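Local coordinates for protein phenylalanine--tRNA ligase beta subunit (Pyrococcus horikoshii, PDB 2CXI) that joins with the alpha subunit in a tetramer that uses ATP to attach L-phenylalanine to its tRNA, and is represented by an N-terminal fragment, at residues I75-P80 with L306-M311; E25-Y30 with R67-A72. All coordinates share one frame; numbering follows the deposited sequence.

Contact 1: I75-P80 with L306-M311; sequences IEKGLP and LLEKMM
A Schellman motif closes helix 300-309 of the B5 domain, and its residues E308 and M311 receive the loop 75-80. The carbonyl oxygen E308 O is gripped twice: M311 N bonds to it from within the turn, and G78 N reaches it from the opposite face of the carbonyl plane at 2.9 Å. The loop bond is slightly bent, with 151° at the hydrogen, and the donor is tilted from the carbonyl plane. In the other direction G78 O receives M311 CA at 3.2 Å, a weak CA-H...O contact. G78 suits the spot because its phi is positive (75°), a backbone shape that glycine adopts easily. Beside it, P80 CD packs at 3.9 Å on M311 CB, the two side chains crossing at about a right angle. K77 holds its CG between its backbone N and carbonyl carbon (chi1 76°), and a bend at chi3 then carries the chain obliquely across E308, with K77 CE 3.4 Å from E308 OE1. The ammonium itself makes only a long salt bridge, K77 NZ to E308 OE1 at 3.7 Å. Main-chain polarity therefore carries the join, to which the charged pair probably adds a modest electrostatic pull near solvent.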
# COMPACT_ATOMS: atom_id res chain seq x y z
N ILE A 75 29.89 -25.47 -27.46
CA ILE A 75 29.29 -25.97 -26.21
C ILE A 75 27.87 -25.41 -26.15
O ILE A 75 26.94 -26.07 -25.68
CB ILE A 75 30.15 -25.57 -25.00
CG1 ILE A 75 31.51 -26.29 -25.04
CG2 ILE A 75 29.45 -25.85 -23.65
CD1 ILE A 75 32.54 -25.66 -24.06
N GLU A 76 27.69 -24.20 -26.69
CA GLU A 76 26.36 -23.67 -26.99
C GLU A 76 26.34 -23.19 -28.45
O GLU A 76 27.41 -23.04 -29.06
CB GLU A 76 26.00 -22.53 -26.05
CG GLU A 76 26.11 -22.86 -24.55
CD GLU A 76 24.93 -23.67 -24.03
OE1 GLU A 76 23.96 -23.90 -24.77
OE2 GLU A 76 24.98 -24.10 -22.85
N LYS A 77 25.15 -22.99 -29.01
CA LYS A 77 25.00 -22.43 -30.36
C LYS A 77 23.71 -21.64 -30.53
O LYS A 77 22.77 -21.81 -29.76
CB LYS A 77 25.20 -23.48 -31.48
CG LYS A 77 24.07 -24.45 -31.73
CD LYS A 77 24.47 -25.34 -32.92
CE LYS A 77 23.35 -25.46 -33.94
NZ LYS A 77 23.68 -26.53 -34.94
N GLY A 78 23.69 -20.75 -31.52
CA GLY A 78 22.50 -19.91 -31.77
C GLY A 78 22.34 -18.79 -30.76
O GLY A 78 23.31 -18.39 -30.12
N LEU A 79 21.12 -18.28 -30.62
CA LEU A 79 20.84 -17.21 -29.70
C LEU A 79 20.91 -17.67 -28.24
O LEU A 79 20.26 -18.65 -27.89
CB LEU A 79 19.40 -16.71 -29.90
CG LEU A 79 18.93 -15.40 -30.50
CD1 LEU A 79 17.45 -15.29 -30.13
CD2 LEU A 79 19.72 -14.17 -30.07
N PRO A 80 21.66 -16.97 -27.38
CA PRO A 80 21.61 -17.26 -25.94
C PRO A 80 20.25 -16.86 -25.38
O PRO A 80 19.74 -15.81 -25.72
CB PRO A 80 22.71 -16.39 -25.34
CG PRO A 80 23.06 -15.39 -26.37
CD PRO A 80 22.62 -15.92 -27.71
N LEU A 306 28.04 -20.82 -39.33
CA LEU A 306 29.02 -19.83 -38.85
C LEU A 306 28.34 -18.74 -38.00
O LEU A 306 28.84 -18.39 -36.93
CB LEU A 306 29.77 -19.21 -40.02
CG LEU A 306 30.77 -20.12 -40.76
CD1 LEU A 306 31.37 -19.34 -41.90
CD2 LEU A 306 31.89 -20.72 -39.87
N LEU A 307 27.21 -18.22 -38.48
CA LEU A 307 26.47 -17.20 -37.72
C LEU A 307 25.89 -17.73 -36.39
O LEU A 307 25.82 -16.99 -35.42
CB LEU A 307 25.35 -16.62 -38.58
CG LEU A 307 25.82 -15.75 -39.76
CD1 LEU A 307 24.59 -15.46 -40.61
CD2 LEU A 307 26.46 -14.45 -39.29
N GLU A 308 25.51 -19.00 -36.35
CA GLU A 308 25.12 -19.61 -35.07
C GLU A 308 26.25 -19.68 -34.03
O GLU A 308 25.98 -19.53 -32.85
CB GLU A 308 24.44 -20.98 -35.27
CG GLU A 308 23.10 -20.86 -35.99
CD GLU A 308 22.43 -22.20 -36.25
OE1 GLU A 308 23.14 -23.19 -36.42
OE2 GLU A 308 21.18 -22.23 -36.30
N LYS A 309 27.51 -19.88 -34.46
CA LYS A 309 28.67 -19.77 -33.57
C LYS A 309 28.91 -18.35 -33.07
O LYS A 309 29.64 -18.17 -32.13
CB LYS A 309 29.96 -20.24 -34.28
CG LYS A 309 30.04 -21.73 -34.53
CD LYS A 309 31.26 -22.07 -35.40
CE LYS A 309 31.22 -23.57 -35.79
NZ LYS A 309 32.53 -24.00 -36.38
N MSE A 310 28.33 -17.35 -33.74
CA MSE A 310 28.48 -15.92 -33.40
C MSE A 310 27.26 -15.42 -32.63
O MSE A 310 27.08 -14.22 -32.41
CB MSE A 310 28.73 -15.10 -34.66
CG MSE A 310 29.97 -15.56 -35.41
SE MSE A 310 31.59 -15.40 -34.19
CE MSE A 310 31.73 -13.41 -34.03
N MSE A 311 26.44 -16.37 -32.20
CA MSE A 311 25.30 -16.15 -31.30
C MSE A 311 24.08 -15.59 -32.00
O MSE A 311 23.21 -14.99 -31.35
CB MSE A 311 25.68 -15.29 -30.08
CG MSE A 311 26.85 -15.88 -29.27
SE MSE A 311 27.22 -14.89 -27.65
CE MSE A 311 27.65 -13.32 -28.37

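Contact 2: E25-Y30 with R67-A72; sequences EDLVLY and RQIKWA
I69 wedges its branched side chain against L27 where helices 21-30 and 62-72 cross nearly perpendicularly, at 103°, with segment axes 8.9 Å apart. With CG1 anti to its own carbonyl carbon (chi1 -66°), I69 lays that arm on the backbone of the other helix, I69 CG1 lying 3.7 Å from L27 O in plain van der Waals packing, while the other branch, I69 CG2, meets L27 CG at 3.9 Å. A beta-branched residue suits the place because its two apolar arms fill space against both the backbone and the side chain of L27. Replacing I69 with an alanine would probably leave L27 without its apolar mate and open a gap between the helices. The pair Y30 and A72 is packed as tightly: the small A72 lets the second helix come close, its CB sitting obliquely to the phenol ring, 3.7 Å from Y30 CD2. D26 O, of the tyrosine's own helix, lies over the centre of one face of the Y30 ring. Q68 CG touches Y30 O at 3.5 Å before the chain bends away. Whereas L27, I69 and A72 are buried, Y30 marks the solvent side: it stays partly exposed, and its ring meets that of Y348 beyond the interface. With no hydrogen bond or salt bridge across, the crossing rests on shape and apolar surface, and its fit probably depends on the sizes of the apolar side chains.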
# COMPACT_ATOMS: atom_id res chain seq x y z
N GLU A 25 46.11 -19.61 -25.65
CA GLU A 25 46.62 -18.71 -26.66
C GLU A 25 45.68 -18.66 -27.82
O GLU A 25 45.47 -17.59 -28.35
CB GLU A 25 47.99 -19.17 -27.19
CG GLU A 25 49.07 -19.11 -26.13
CD GLU A 25 49.65 -17.73 -25.93
OE1 GLU A 25 49.38 -16.81 -26.73
OE2 GLU A 25 50.36 -17.55 -24.93
N ASP A 26 45.11 -19.79 -28.22
CA ASP A 26 44.09 -19.79 -29.30
C ASP A 26 42.72 -19.31 -28.82
O ASP A 26 41.98 -18.65 -29.56
CB ASP A 26 43.95 -21.19 -29.92
CG ASP A 26 45.28 -21.70 -30.49
OD1 ASP A 26 46.03 -20.90 -31.09
OD2 ASP A 26 45.68 -22.85 -30.35
N LEU A 27 42.38 -19.69 -27.59
CA LEU A 27 41.08 -19.38 -27.02
C LEU A 27 40.79 -17.89 -26.95
O LEU A 27 39.69 -17.45 -27.28
CB LEU A 27 41.00 -19.97 -25.59
CG LEU A 27 40.19 -21.25 -25.41
CD1 LEU A 27 40.16 -22.24 -26.58
CD2 LEU A 27 40.52 -21.90 -24.06
N VAL A 28 41.77 -17.12 -26.47
CA VAL A 28 41.53 -15.69 -26.29
C VAL A 28 41.09 -15.01 -27.60
O VAL A 28 40.23 -14.13 -27.57
CB VAL A 28 42.69 -14.95 -25.59
CG1 VAL A 28 42.94 -15.50 -24.16
CG2 VAL A 28 44.00 -14.99 -26.43
N LEU A 29 41.67 -15.42 -28.73
CA LEU A 29 41.32 -14.84 -30.04
C LEU A 29 39.84 -15.08 -30.38
O LEU A 29 39.20 -14.25 -31.03
CB LEU A 29 42.26 -15.37 -31.14
CG LEU A 29 43.76 -15.29 -30.80
CD1 LEU A 29 44.69 -16.04 -31.78
CD2 LEU A 29 44.22 -13.81 -30.61
N TYR A 30 39.29 -16.22 -29.94
CA TYR A 30 37.85 -16.49 -30.09
C TYR A 30 36.98 -15.42 -29.39
O TYR A 30 35.84 -15.19 -29.79
CB TYR A 30 37.48 -17.90 -29.54
CG TYR A 30 38.12 -19.07 -30.27
CD1 TYR A 30 38.60 -18.94 -31.58
CD2 TYR A 30 38.22 -20.33 -29.65
CE1 TYR A 30 39.20 -20.04 -32.25
CE2 TYR A 30 38.81 -21.41 -30.29
CZ TYR A 30 39.29 -21.26 -31.59
OH TYR A 30 39.87 -22.33 -32.25
N ARG A 67 31.59 -16.80 -22.50
CA ARG A 67 30.40 -17.02 -23.34
C ARG A 67 30.85 -17.16 -24.80
O ARG A 67 30.50 -18.14 -25.45
CB ARG A 67 29.43 -15.83 -23.15
CG ARG A 67 28.01 -15.98 -23.78
CD ARG A 67 27.08 -14.90 -23.20
NE ARG A 67 27.67 -13.59 -23.43
CZ ARG A 67 27.54 -12.52 -22.64
NH1 ARG A 67 26.81 -12.56 -21.51
NH2 ARG A 67 28.15 -11.40 -23.00
N GLN A 68 31.67 -16.24 -25.29
CA GLN A 68 32.18 -16.35 -26.64
C GLN A 68 32.89 -17.65 -26.91
O GLN A 68 32.66 -18.29 -27.95
CB GLN A 68 33.20 -15.27 -26.96
CG GLN A 68 32.79 -14.54 -28.13
CD GLN A 68 31.96 -13.47 -27.58
OE1 GLN A 68 30.96 -13.05 -28.17
NE2 GLN A 68 32.35 -13.03 -26.38
N ILE A 69 33.78 -18.01 -26.00
CA ILE A 69 34.52 -19.27 -26.14
C ILE A 69 33.58 -20.47 -26.17
O ILE A 69 33.80 -21.41 -26.94
CB ILE A 69 35.62 -19.36 -25.07
CG1 ILE A 69 36.67 -18.28 -25.34
CG2 ILE A 69 36.29 -20.78 -25.04
CD1 ILE A 69 37.63 -18.05 -24.13
N LYS A 70 32.55 -20.48 -25.32
CA LYS A 70 31.60 -21.61 -25.33
C LYS A 70 30.96 -21.76 -26.72
O LYS A 70 30.80 -22.88 -27.22
CB LYS A 70 30.50 -21.45 -24.24
CG LYS A 70 31.00 -21.86 -22.82
CD LYS A 70 29.86 -21.93 -21.80
CE LYS A 70 29.34 -20.55 -21.46
NZ LYS A 70 28.48 -20.68 -20.19
N TRP A 71 30.57 -20.64 -27.33
CA TRP A 71 30.00 -20.65 -28.68
C TRP A 71 31.05 -21.05 -29.74
O TRP A 71 30.77 -21.88 -30.63
CB TRP A 71 29.36 -19.28 -29.00
CG TRP A 71 27.87 -19.28 -28.84
CD1 TRP A 71 26.96 -19.34 -29.84
CD2 TRP A 71 27.13 -19.22 -27.61
NE1 TRP A 71 25.68 -19.32 -29.31
CE2 TRP A 71 25.76 -19.23 -27.94
CE3 TRP A 71 27.49 -19.15 -26.24
CZ2 TRP A 71 24.74 -19.21 -26.96
CZ3 TRP A 71 26.47 -19.10 -25.27
CH2 TRP A 71 25.12 -19.13 -25.64
N ALA A 72 32.25 -20.51 -29.63
CA ALA A 72 33.33 -20.89 -30.55
C ALA A 72 33.59 -22.40 -30.52
O ALA A 72 33.83 -23.02 -31.56
CB ALA A 72 34.59 -20.13 -30.22

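In the fold
Helix 62-72 ties the two contacts together. Contact 2 packs one flank of it on helix 21-30, and from another flank W71 reaches contact 1, where W71 NE1 lies 2.7 Å from G78 O in a probable hydrogen bond. The loop 75-80 follows this helix toward strand 84-93 and touches the end of helix 300-309 in the B5 domain. Contact 2 is the buried one, apolar and formed within the N-terminal part of the chain; contact 1 is partly buried, spans distant residues, and relies on backbone polarity plus a weak charged pair at the surface. Both lie near the predicted magnesium ligands D331 and D341, M311 and Q68 having side chains about 8 Å from that of D341.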